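Local coordinates for protein putative phosphomannomutase (PDB 1TUO) that probably shifts the phosphoryl group of a sugar phosphate from one position to another, as a magnesium-dependent member of the phosphohexose mutase family, at residues 48-53 against 77-82; 35-39 against 118-122; 92-96 against 342-346; 86-90 against 250-254; 27-33 against 63-68. All blocks are in the same frame, centred on the assembly; numbering follows the deposited sequence.

Contact 1 (48-53 against 77-82); sequences GGLVVV and LKVVLL
Val-53 grips the neighbouring strand with both backbone polar atoms: its N donates to Val-80 O (2.9 Å) and its O accepts from Leu-82 N, an N-H...O angle of 171°. The same parallel pattern runs back through Val-51, whose N meets Lys-78 O at 2.8 Å, to Gly-49 O, where the last donor, Lys-78 N, comes in 26° from the carbonyl plane. The wholly buried face is that of Val-51, Val-53, Val-79 and Leu-81, roofed by helices 29-45 and 61-75. Here Leu-81 CD1 lies 3.8 Å from Val-53 CG1, and Val-51 CG2 turns to Leu-77 CG. On the other face, Val-52 CG1 rests 3.8 Å from Leu-82 CG beneath helix 88-97. That face opens to solvent toward Leu-50 and Lys-78. Leu-50 CD1 bridges Lys-78 CG (3.8 Å) and Val-80 CG2 (3.7 Å), while the extended lysine (chi1 -177°) carries its ammonium away from the partner strand. Gly-48 and Gly-49 enter with positive phi at this looser end. Helix 61-75 connects the two strands, a beta-alpha-beta unit. Peptide hydrogen bonds thus fix the register, and along most of the ladder branched aliphatic groups shield them from water.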
# COMPACT_ATOMS: atom_id res chain seq x y z
N GLY A 48 -24.91 14.03 -4.63
CA GLY A 48 -25.23 12.76 -3.99
C GLY A 48 -24.71 11.58 -4.79
O GLY A 48 -23.67 11.67 -5.44
N GLY A 49 -25.44 10.47 -4.74
CA GLY A 49 -25.02 9.29 -5.47
C GLY A 49 -24.83 8.07 -4.59
O GLY A 49 -25.33 8.00 -3.47
N LEU A 50 -24.12 7.08 -5.13
CA LEU A 50 -23.84 5.84 -4.42
C LEU A 50 -22.51 5.93 -3.68
O LEU A 50 -21.54 6.51 -4.17
CB LEU A 50 -23.77 4.69 -5.42
CG LEU A 50 -23.24 3.36 -4.88
CD1 LEU A 50 -24.24 2.78 -3.91
CD2 LEU A 50 -22.99 2.40 -6.05
N VAL A 51 -22.46 5.36 -2.48
CA VAL A 51 -21.23 5.35 -1.70
C VAL A 51 -20.98 3.91 -1.30
O VAL A 51 -21.91 3.23 -0.86
CB VAL A 51 -21.34 6.18 -0.40
CG1 VAL A 51 -20.02 6.12 0.37
CG2 VAL A 51 -21.69 7.62 -0.73
N VAL A 52 -19.74 3.46 -1.45
CA VAL A 52 -19.38 2.11 -1.07
C VAL A 52 -18.56 2.19 0.21
O VAL A 52 -17.65 3.01 0.31
CB VAL A 52 -18.56 1.41 -2.17
CG1 VAL A 52 -18.32 -0.04 -1.80
CG2 VAL A 52 -19.30 1.49 -3.50
N VAL A 53 -18.92 1.37 1.19
CA VAL A 53 -18.21 1.36 2.48
C VAL A 53 -17.58 -0.01 2.70
O VAL A 53 -18.18 -1.03 2.36
CB VAL A 53 -19.18 1.65 3.65
CG1 VAL A 53 -18.42 1.59 4.99
CG2 VAL A 53 -19.81 3.03 3.47
N LEU A 77 -27.92 9.29 0.71
CA LEU A 77 -26.99 8.64 -0.21
C LEU A 77 -27.40 7.19 -0.37
O LEU A 77 -27.95 6.59 0.55
CB LEU A 77 -25.56 8.69 0.34
CG LEU A 77 -24.80 10.02 0.40
CD1 LEU A 77 -24.84 10.69 -0.96
CD2 LEU A 77 -25.41 10.92 1.45
N LYS A 78 -27.15 6.62 -1.54
CA LYS A 78 -27.45 5.20 -1.73
C LYS A 78 -26.18 4.55 -1.18
O LYS A 78 -25.09 5.00 -1.50
CB LYS A 78 -27.62 4.86 -3.21
CG LYS A 78 -28.00 3.40 -3.44
CD LYS A 78 -28.29 3.12 -4.90
CE LYS A 78 -28.86 1.72 -5.09
NZ LYS A 78 -29.27 1.48 -6.51
N VAL A 79 -26.32 3.52 -0.36
CA VAL A 79 -25.13 2.90 0.21
C VAL A 79 -25.01 1.40 -0.00
O VAL A 79 -26.00 0.68 0.03
CB VAL A 79 -25.06 3.16 1.74
CG1 VAL A 79 -23.81 2.52 2.33
CG2 VAL A 79 -25.07 4.65 2.03
N VAL A 80 -23.78 0.96 -0.23
CA VAL A 80 -23.47 -0.46 -0.38
C VAL A 80 -22.32 -0.75 0.58
O VAL A 80 -21.27 -0.13 0.49
CB VAL A 80 -23.00 -0.82 -1.81
CG1 VAL A 80 -22.38 -2.21 -1.81
CG2 VAL A 80 -24.19 -0.78 -2.77
N LEU A 81 -22.55 -1.67 1.51
CA LEU A 81 -21.51 -2.05 2.46
C LEU A 81 -20.97 -3.38 1.95
O LEU A 81 -21.74 -4.30 1.67
CB LEU A 81 -22.10 -2.24 3.86
CG LEU A 81 -21.14 -2.84 4.91
CD1 LEU A 81 -20.02 -1.86 5.20
CD2 LEU A 81 -21.91 -3.17 6.19
N LEU A 82 -19.66 -3.48 1.81
CA LEU A 82 -19.07 -4.72 1.33
C LEU A 82 -19.09 -5.76 2.44
O LEU A 82 -18.79 -5.46 3.60
CB LEU A 82 -17.65 -4.49 0.83
CG LEU A 82 -17.56 -3.51 -0.34
CD1 LEU A 82 -16.11 -3.37 -0.78
CD2 LEU A 82 -18.42 -4.02 -1.49

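Contact 2 (35-39 against 118-122); sequences LAEAY and VKFKD
Phe-120 CE1 sits over the centre of the Tyr-39 ring, 3.4 Å above its plane, the two rings being inclined at 33° with centroids 4.3 Å apart. Phe-120 brings both CD1 and CE1 over the tyrosine face, an oblique meeting that is neither a stack nor edge-to-face. At its edge, near the ring plane, Phe-120 receives Leu-35 CG, 3.9 Å from CZ. Leu-35 CD1 also lies near CZ, while CD2 meets Val-118 CG2 tip to tip at 3.6 Å. Leu-35 and Tyr-39 are one helical turn apart and both swing CG trans to their own N, which sends the two side chains down to the sheet together. A water at the edge of the phenol ring lies 2.5 Å from Tyr-39 OH and donates to Lys-121 O at 2.8 Å, tying the buried hydroxyl to the strand backbone. In the next shell, Val-118 CG1 covers a face of Phe-120 and Ile-128 also touches that ring, while Leu-72 and Ile-136 press on Tyr-39. Lys-121 points away, its ammonium salt-bridged to Glu-345. Helix 29-45 lies along strand 115-122, their segments inclined by 12°: the helix-on-sheet packing of the alpha/beta/alpha domain I of this family.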
# COMPACT_ATOMS: atom_id res chain seq x y z
N LEU A 35 -17.99 12.54 11.56
CA LEU A 35 -17.31 12.42 10.27
C LEU A 35 -18.31 12.02 9.19
O LEU A 35 -18.25 12.52 8.06
CB LEU A 35 -16.19 11.38 10.35
CG LEU A 35 -15.37 11.17 9.07
CD1 LEU A 35 -14.80 12.50 8.58
CD2 LEU A 35 -14.25 10.18 9.34
N ALA A 36 -19.25 11.14 9.54
CA ALA A 36 -20.26 10.70 8.59
C ALA A 36 -21.09 11.88 8.11
O ALA A 36 -21.38 12.01 6.92
CB ALA A 36 -21.16 9.65 9.22
N GLU A 37 -21.47 12.74 9.04
CA GLU A 37 -22.27 13.92 8.71
C GLU A 37 -21.50 14.83 7.74
O GLU A 37 -22.07 15.34 6.77
CB GLU A 37 -22.61 14.71 9.98
CG GLU A 37 -23.59 15.86 9.74
CD GLU A 37 -25.01 15.39 9.51
OE1 GLU A 37 -25.83 16.19 9.01
OE2 GLU A 37 -25.32 14.22 9.83
N ALA A 38 -20.22 15.03 8.02
CA ALA A 38 -19.37 15.87 7.18
C ALA A 38 -19.28 15.30 5.77
O ALA A 38 -19.43 16.02 4.78
CB ALA A 38 -17.98 15.97 7.78
N TYR A 39 -19.00 14.01 5.69
CA TYR A 39 -18.87 13.34 4.41
C TYR A 39 -20.17 13.34 3.61
O TYR A 39 -20.16 13.59 2.40
CB TYR A 39 -18.39 11.90 4.65
CG TYR A 39 -18.07 11.13 3.39
CD1 TYR A 39 -17.22 11.68 2.42
CD2 TYR A 39 -18.57 9.85 3.19
CE1 TYR A 39 -16.89 10.96 1.27
CE2 TYR A 39 -18.24 9.13 2.04
CZ TYR A 39 -17.40 9.69 1.09
OH TYR A 39 -17.07 8.96 -0.03
N VAL A 118 -10.66 6.34 8.96
CA VAL A 118 -11.51 6.30 7.79
C VAL A 118 -10.71 6.88 6.64
O VAL A 118 -10.16 7.98 6.74
CB VAL A 118 -12.80 7.12 7.99
CG1 VAL A 118 -13.70 6.97 6.76
CG2 VAL A 118 -13.54 6.65 9.24
N LYS A 119 -10.61 6.12 5.56
CA LYS A 119 -9.89 6.56 4.37
C LYS A 119 -10.89 6.67 3.23
O LYS A 119 -11.54 5.69 2.86
CB LYS A 119 -8.78 5.57 4.03
CG LYS A 119 -7.62 5.59 5.02
CD LYS A 119 -6.41 4.85 4.46
CE LYS A 119 -5.18 5.06 5.32
NZ LYS A 119 -4.00 4.35 4.75
N PHE A 120 -10.99 7.87 2.66
CA PHE A 120 -11.93 8.16 1.58
C PHE A 120 -11.34 7.98 0.19
O PHE A 120 -10.17 8.28 -0.05
CB PHE A 120 -12.45 9.60 1.73
CG PHE A 120 -13.22 9.83 3.00
CD1 PHE A 120 -14.47 9.26 3.18
CD2 PHE A 120 -12.68 10.61 4.02
CE1 PHE A 120 -15.19 9.45 4.37
CE2 PHE A 120 -13.40 10.82 5.22
CZ PHE A 120 -14.66 10.24 5.38
N LYS A 121 -12.18 7.52 -0.72
CA LYS A 121 -11.79 7.28 -2.11
C LYS A 121 -12.73 8.08 -3.00
O LYS A 121 -13.91 8.23 -2.67
CB LYS A 121 -11.96 5.80 -2.46
CG LYS A 121 -11.39 4.81 -1.44
CD LYS A 121 -9.91 5.04 -1.22
CE LYS A 121 -9.33 4.00 -0.26
NZ LYS A 121 -7.88 4.22 -0.05
N ASP A 122 -12.24 8.61 -4.11
CA ASP A 122 -13.14 9.34 -4.99
C ASP A 122 -13.63 8.41 -6.10
O ASP A 122 -13.33 7.22 -6.11
CB ASP A 122 -12.47 10.61 -5.55
CG ASP A 122 -11.28 10.33 -6.45
OD1 ASP A 122 -10.50 11.28 -6.68
OD2 ASP A 122 -11.13 9.19 -6.95
O HOH W 1 -15.32 10.18 -1.32

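Contact 3 (92-96 against 342-346); sequences SFAVR and HLPER
The backbone of 342-346 passes beside helix segment 92-96 and turns a corner at Pro-344 and Glu-345, bringing Leu-343 CA to 6.9 Å from Phe-93 CA; Pro-344 is the centre of an inverse gamma turn closed by a weak bond from Glu-345 N to Leu-343 O. Leu-343 lays its forked end on the helix. CD1 reaches the main chain at Phe-93 N (3.6 Å) and that residue's CB, and CD2 lies 3.9 Å from Arg-96 CD as the two side chains run past each other in opposite directions. The contact joins helix 88-97 of domain I to a loop of domain III in the phosphohexomutase architecture, so it spans an interdomain boundary rather than the core of one domain. Its polar link is Ser-92 OG donating to Glu-345 OE1 at 2.7 Å, on the anti side and 16° out of the carboxylate plane. The glutamate is bent at chi2 (73°), which curls the carboxylate back so that OE2 accepts from Arg-346 N through its anti lone pair. OE1 also forms a salt bridge with Lys-121. Were Glu-345 replaced by an alanine, Lys-121 would probably lose the mate of its buried charge and Ser-92 OG its acceptor in this loop. At the solvent-facing end, the extended Arg-96 brings NH1 3.1 Å from His-342 O, at an angle too poor for a hydrogen bond, and its guanidinium edge reaches Pro-344 CD.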
# COMPACT_ATOMS: atom_id res chain seq x y z
N SER A 92 -11.73 0.06 -3.23
CA SER A 92 -11.48 1.05 -4.28
C SER A 92 -12.00 0.54 -5.62
O SER A 92 -12.57 1.29 -6.42
CB SER A 92 -9.99 1.37 -4.37
OG SER A 92 -9.55 2.03 -3.20
N PHE A 93 -11.83 -0.75 -5.87
CA PHE A 93 -12.32 -1.34 -7.11
C PHE A 93 -13.85 -1.24 -7.15
O PHE A 93 -14.43 -0.89 -8.18
CB PHE A 93 -11.92 -2.81 -7.21
CG PHE A 93 -12.79 -3.61 -8.15
CD1 PHE A 93 -12.64 -3.48 -9.53
CD2 PHE A 93 -13.79 -4.43 -7.65
CE1 PHE A 93 -13.48 -4.18 -10.40
CE2 PHE A 93 -14.64 -5.13 -8.51
CZ PHE A 93 -14.48 -5.00 -9.89
N ALA A 94 -14.49 -1.57 -6.03
CA ALA A 94 -15.94 -1.54 -5.94
C ALA A 94 -16.49 -0.15 -6.26
O ALA A 94 -17.52 -0.01 -6.93
CB ALA A 94 -16.38 -1.98 -4.55
N VAL A 95 -15.81 0.88 -5.79
CA VAL A 95 -16.25 2.24 -6.05
C VAL A 95 -16.34 2.50 -7.56
O VAL A 95 -17.33 3.04 -8.05
CB VAL A 95 -15.30 3.27 -5.42
CG1 VAL A 95 -15.60 4.66 -5.95
CG2 VAL A 95 -15.45 3.24 -3.90
N ARG A 96 -15.29 2.12 -8.28
CA ARG A 96 -15.26 2.35 -9.72
C ARG A 96 -16.20 1.41 -10.45
O ARG A 96 -16.94 1.82 -11.36
CB ARG A 96 -13.82 2.18 -10.23
CG ARG A 96 -13.63 2.43 -11.71
CD ARG A 96 -12.20 2.11 -12.12
NE ARG A 96 -12.04 2.04 -13.57
CZ ARG A 96 -10.73 2.30 -13.74
NH1 ARG A 96 -9.74 2.46 -12.89
NH2 ARG A 96 -10.48 2.04 -15.03
N HIS A 342 -5.09 -0.51 -13.93
CA HIS A 342 -5.94 -1.24 -12.98
C HIS A 342 -6.77 -0.25 -12.14
O HIS A 342 -7.96 -0.07 -12.38
CB HIS A 342 -5.04 -2.10 -12.08
CG HIS A 342 -5.75 -2.76 -10.93
ND1 HIS A 342 -6.88 -3.53 -11.09
CD2 HIS A 342 -5.46 -2.80 -9.61
CE1 HIS A 342 -7.25 -4.02 -9.92
NE2 HIS A 342 -6.40 -3.59 -9.00
N LEU A 343 -6.12 0.38 -11.17
CA LEU A 343 -6.76 1.35 -10.29
C LEU A 343 -5.70 2.34 -9.82
O LEU A 343 -4.54 1.96 -9.66
CB LEU A 343 -7.33 0.66 -9.04
CG LEU A 343 -8.61 -0.19 -9.05
CD1 LEU A 343 -8.74 -0.88 -7.70
CD2 LEU A 343 -9.82 0.68 -9.32
N PRO A 344 -6.08 3.61 -9.62
CA PRO A 344 -5.12 4.62 -9.15
C PRO A 344 -5.08 4.44 -7.65
O PRO A 344 -5.42 5.35 -6.89
CB PRO A 344 -5.79 5.93 -9.57
CG PRO A 344 -7.25 5.61 -9.41
CD PRO A 344 -7.36 4.23 -10.01
N GLU A 345 -4.66 3.25 -7.23
CA GLU A 345 -4.61 2.87 -5.83
C GLU A 345 -3.52 1.82 -5.57
O GLU A 345 -3.08 1.14 -6.48
CB GLU A 345 -5.99 2.29 -5.45
CG GLU A 345 -6.09 1.70 -4.05
CD GLU A 345 -6.10 2.77 -2.98
OE1 GLU A 345 -7.20 3.27 -2.66
OE2 GLU A 345 -5.02 3.11 -2.48
N ARG A 346 -3.08 1.72 -4.32
CA ARG A 346 -2.07 0.72 -3.95
C ARG A 346 -2.80 -0.61 -3.85
O ARG A 346 -3.81 -0.71 -3.15
CB ARG A 346 -1.44 1.08 -2.61
CG ARG A 346 -0.59 2.34 -2.67
CD ARG A 346 -0.13 2.80 -1.30
NE ARG A 346 -1.22 3.38 -0.52
CZ ARG A 346 -1.06 4.32 0.41
NH1 ARG A 346 0.16 4.78 0.67
NH2 ARG A 346 -2.10 4.80 1.07

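Contact 4 (86-90 against 250-254); sequences VPTPL and GDADR
Asp-251 and Thr-88 carry this contact, joined twice: through the backbone and through their side chains. Thr-88 N donates to Asp-251 O at 2.8 Å, with an N-H...O angle of 156° and the donor in the carbonyl plane. Thr-88 OG1 donates to Asp-251 OD2; the modelled separation of 2.4 Å is very short, and the exact length is doubtful. Both bonds are possible together because the threonine turns OG1 beside its own N (chi1 -81°), placing the two donors on the same side. Asp-251 answers by folding CG between its N and carbonyl carbon, so that OD2 comes round to the hydroxyl while O stays with the amide. Thr-88 opens helix 88-97 directly after Pro-87 at the N-cap, so Asp-251 O supplies an acceptor to an amide of the first turn. The same carbonyl lies 3.2 Å from Pro-87 CA. Ala-252, the third main participant, has a left-handed backbone conformation; its CB packs 3.9 Å from Pro-87 CB, and its O lies 3.8 Å from Pro-89 CD. The second carboxylate oxygen, Asp-251 OD1, accepts from Ser-109 OG. It is also 3.1 Å from Asp-253 OD2 and close to Asp-249 OD1, three acceptor oxygens drawn together. Such clustering, in a loop of sequence Asp-Gly-Asp-Ala-Asp-Arg, is consistent with the magnesium-binding loop that domain II contributes to the active-site cleft in phosphohexose mutases, here held against the start of a domain I helix.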
# COMPACT_ATOMS: atom_id res chain seq x y z
N VAL A 86 -12.52 -6.66 3.98
CA VAL A 86 -12.03 -6.60 2.61
C VAL A 86 -10.75 -5.79 2.47
O VAL A 86 -10.47 -4.88 3.26
CB VAL A 86 -13.08 -5.95 1.66
CG1 VAL A 86 -14.36 -6.76 1.63
CG2 VAL A 86 -13.36 -4.52 2.11
N PRO A 87 -9.94 -6.11 1.45
CA PRO A 87 -8.70 -5.37 1.21
C PRO A 87 -9.08 -3.98 0.70
O PRO A 87 -10.12 -3.82 0.04
CB PRO A 87 -8.02 -6.17 0.09
CG PRO A 87 -8.59 -7.54 0.22
CD PRO A 87 -10.03 -7.30 0.59
N THR A 88 -8.26 -2.99 1.01
CA THR A 88 -8.51 -1.63 0.53
C THR A 88 -8.71 -1.63 -0.99
O THR A 88 -9.64 -1.00 -1.50
CB THR A 88 -7.34 -0.69 0.91
OG1 THR A 88 -7.50 -0.29 2.28
CG2 THR A 88 -7.29 0.54 0.00
N PRO A 89 -7.84 -2.33 -1.73
CA PRO A 89 -8.04 -2.33 -3.19
C PRO A 89 -9.39 -2.86 -3.66
O PRO A 89 -9.89 -2.43 -4.70
CB PRO A 89 -6.85 -3.15 -3.71
CG PRO A 89 -6.44 -3.99 -2.51
CD PRO A 89 -6.59 -3.02 -1.38
N LEU A 90 -9.99 -3.79 -2.91
CA LEU A 90 -11.31 -4.30 -3.31
C LEU A 90 -12.34 -3.17 -3.12
O LEU A 90 -13.24 -2.99 -3.95
CB LEU A 90 -11.71 -5.51 -2.46
CG LEU A 90 -13.16 -6.00 -2.63
CD1 LEU A 90 -13.44 -6.28 -4.10
CD2 LEU A 90 -13.40 -7.26 -1.79
N GLY A 250 -2.18 -5.05 6.90
CA GLY A 250 -3.52 -5.02 7.45
C GLY A 250 -4.68 -4.96 6.47
O GLY A 250 -5.63 -5.74 6.59
N ASP A 251 -4.62 -4.04 5.52
CA ASP A 251 -5.69 -3.88 4.54
C ASP A 251 -5.25 -4.31 3.14
O ASP A 251 -5.95 -4.07 2.14
CB ASP A 251 -6.18 -2.42 4.54
CG ASP A 251 -5.10 -1.44 4.12
OD1 ASP A 251 -3.89 -1.73 4.31
OD2 ASP A 251 -5.46 -0.34 3.63
N ALA A 252 -4.10 -4.97 3.09
CA ALA A 252 -3.52 -5.48 1.86
C ALA A 252 -3.28 -4.46 0.75
O ALA A 252 -3.42 -4.79 -0.43
CB ALA A 252 -4.36 -6.65 1.32
N ASP A 253 -2.92 -3.23 1.10
CA ASP A 253 -2.61 -2.28 0.04
C ASP A 253 -1.09 -2.27 -0.13
O ASP A 253 -0.56 -1.66 -1.06
CB ASP A 253 -3.16 -0.87 0.33
CG ASP A 253 -2.43 -0.16 1.45
OD1 ASP A 253 -2.58 1.08 1.54
OD2 ASP A 253 -1.73 -0.82 2.25
N ARG A 254 -0.39 -2.97 0.77
CA ARG A 254 1.07 -3.07 0.74
C ARG A 254 1.52 -4.52 0.89
O ARG A 254 0.80 -5.34 1.45
CB ARG A 254 1.70 -2.27 1.89
CG ARG A 254 1.30 -0.81 1.97
CD ARG A 254 1.90 -0.17 3.21
NE ARG A 254 1.61 1.26 3.29
CZ ARG A 254 2.20 2.10 4.12
NH1 ARG A 254 3.13 1.66 4.96
NH2 ARG A 254 1.87 3.39 4.12

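Contact 5 (27-33 against 63-68); sequences FTFATLH and AFARAL
Phe-29 lies face to face on Phe-64, the ring centroids 4.2 Å apart and the planes inclined at 24°. From CB, with CG set beside the backbone N (chi1 -79°), the ring swings across to helix 61-75. CG starts the overlap above Phe-64 CE2. On one side of the ring, CD1 and CE1 each stand 3.6 Å from that same Phe-64 CE2. On the other, CD2 has Ala-67 CB at its edge (4.3 Å), and CE2 meets Phe-64 CD2 at 3.5 Å, with Ala-63 O near the ring plane. At the tip, Phe-29 CZ ends 3.9 Å from Ala-63 CB. The opposite face of Phe-64 receives the edge of Phe-27 in a T-shaped arrangement, centroids 4.9 Å apart and planes at 77°, so that Phe-64 is held between two rings of the 27-33 segment. Thr-28, between Phe-27 and Phe-29 in sequence, caps helix 29-45 by accepting from Thr-31 N through OG1. One turn further on, Leu-32 CD1 packs 4.0 Å from Leu-68 CB. A serine in place of Phe-29 would be likely to strip the stacked face of Phe-64 of its partner, leaving that ring freer to turn and Ala-63 CB without the ring packed on it. With direct contacts almost all between carbon groups, helix 61-75 is held to helix 29-45 and the residues leading into it mainly by ring and aliphatic packing.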
# COMPACT_ATOMS: atom_id res chain seq x y z
N PHE A 27 -10.90 7.91 18.31
CA PHE A 27 -11.78 7.24 17.35
C PHE A 27 -12.92 6.55 18.08
O PHE A 27 -12.81 5.39 18.48
CB PHE A 27 -11.00 6.21 16.53
CG PHE A 27 -11.66 5.87 15.22
CD1 PHE A 27 -11.45 6.66 14.10
CD2 PHE A 27 -12.55 4.81 15.13
CE1 PHE A 27 -12.12 6.39 12.90
CE2 PHE A 27 -13.23 4.54 13.95
CZ PHE A 27 -13.01 5.33 12.83
N THR A 28 -14.03 7.27 18.23
CA THR A 28 -15.21 6.76 18.91
C THR A 28 -16.40 6.77 17.96
O THR A 28 -16.33 7.34 16.87
CB THR A 28 -15.57 7.65 20.12
OG1 THR A 28 -15.90 8.96 19.64
CG2 THR A 28 -14.40 7.74 21.09
N PHE A 29 -17.50 6.14 18.37
CA PHE A 29 -18.68 6.15 17.52
C PHE A 29 -19.17 7.59 17.38
O PHE A 29 -19.70 7.98 16.34
CB PHE A 29 -19.77 5.25 18.08
CG PHE A 29 -19.54 3.80 17.81
CD1 PHE A 29 -18.83 3.00 18.71
CD2 PHE A 29 -19.97 3.23 16.61
CE1 PHE A 29 -18.56 1.66 18.41
CE2 PHE A 29 -19.70 1.90 16.31
CZ PHE A 29 -18.99 1.11 17.21
N ALA A 30 -18.98 8.38 18.44
CA ALA A 30 -19.39 9.78 18.41
C ALA A 30 -18.60 10.53 17.33
O ALA A 30 -19.17 11.31 16.56
CB ALA A 30 -19.14 10.43 19.76
N THR A 31 -17.29 10.28 17.26
CA THR A 31 -16.48 10.95 16.25
C THR A 31 -16.79 10.43 14.84
O THR A 31 -16.73 11.15 13.85
CB THR A 31 -15.01 10.70 16.57
OG1 THR A 31 -14.63 11.53 17.67
CG2 THR A 31 -14.14 11.03 15.36
N LEU A 32 -17.07 9.12 14.77
CA LEU A 32 -17.44 8.50 13.50
C LEU A 32 -18.70 9.15 12.91
O LEU A 32 -18.80 9.41 11.72
CB LEU A 32 -17.68 7.01 13.75
CG LEU A 32 -17.92 6.20 12.48
CD1 LEU A 32 -19.38 6.27 12.01
CD2 LEU A 32 -17.06 6.66 11.30
N HIS A 33 -19.71 9.39 13.78
CA HIS A 33 -20.94 10.00 13.30
C HIS A 33 -20.74 11.47 12.89
O HIS A 33 -21.38 11.99 11.99
CB HIS A 33 -21.99 9.91 14.42
CG HIS A 33 -22.67 8.57 14.37
ND1 HIS A 33 -23.42 8.16 13.32
CD2 HIS A 33 -22.62 7.52 15.31
CE1 HIS A 33 -23.81 6.91 13.61
NE2 HIS A 33 -23.35 6.50 14.79
N ALA A 63 -18.41 -2.89 12.99
CA ALA A 63 -19.46 -2.09 13.63
C ALA A 63 -19.40 -0.62 13.20
O ALA A 63 -20.43 0.01 12.97
CB ALA A 63 -19.35 -2.19 15.15
N PHE A 64 -18.18 -0.08 13.09
CA PHE A 64 -18.02 1.31 12.66
C PHE A 64 -18.50 1.46 11.22
O PHE A 64 -19.12 2.46 10.87
CB PHE A 64 -16.55 1.74 12.77
CG PHE A 64 -16.10 2.04 14.18
CD1 PHE A 64 -15.07 1.31 14.77
CD2 PHE A 64 -16.68 3.07 14.91
CE1 PHE A 64 -14.61 1.62 16.06
CE2 PHE A 64 -16.23 3.38 16.19
CZ PHE A 64 -15.19 2.65 16.76
N ALA A 65 -18.21 0.46 10.39
CA ALA A 65 -18.62 0.51 8.99
C ALA A 65 -20.14 0.45 8.85
O ALA A 65 -20.72 1.13 8.00
CB ALA A 65 -17.98 -0.65 8.22
N ARG A 66 -20.79 -0.36 9.67
CA ARG A 66 -22.24 -0.46 9.62
C ARG A 66 -22.85 0.87 10.06
O ARG A 66 -23.83 1.33 9.48
CB ARG A 66 -22.74 -1.60 10.52
CG ARG A 66 -22.39 -3.00 10.03
CD ARG A 66 -23.20 -4.06 10.77
NE ARG A 66 -22.92 -4.09 12.20
CZ ARG A 66 -21.91 -4.75 12.76
NH1 ARG A 66 -21.08 -5.46 12.01
NH2 ARG A 66 -21.74 -4.71 14.07
N ALA A 67 -22.25 1.48 11.07
CA ALA A 67 -22.73 2.76 11.59
C ALA A 67 -22.59 3.85 10.54
O ALA A 67 -23.50 4.66 10.34
CB ALA A 67 -21.95 3.14 12.85
N LEU A 68 -21.45 3.88 9.87
CA LEU A 68 -21.22 4.88 8.83
C LEU A 68 -22.18 4.67 7.66
O LEU A 68 -22.74 5.64 7.12
CB LEU A 68 -19.77 4.80 8.33
CG LEU A 68 -19.40 5.66 7.11
CD1 LEU A 68 -19.64 7.14 7.42
CD2 LEU A 68 -17.94 5.42 6.74

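Contacts 1, 2 and 5 belong to domain I. Contacts 2 and 5 share helix 29-45, and their centres lie about 11 Å apart, as do those of contacts 1 and 2, which reach the same sheet. Along the chain, contact 1 is nested within the loop closed by contact 2, and contact 5 crosses both. Contacts 3 and 4 share helix 88-97, which follows strand 78-82 of contact 1, and their centres are about 11 Å apart. Contacts 2 and 3 touch through a salt bridge, centres about 16 Å apart. Helix 88-97 thus packs on the domain I sheet and also meets loops of domains II and III, whereas contact 5 lies about 20 Å from contact 4, centre to centre.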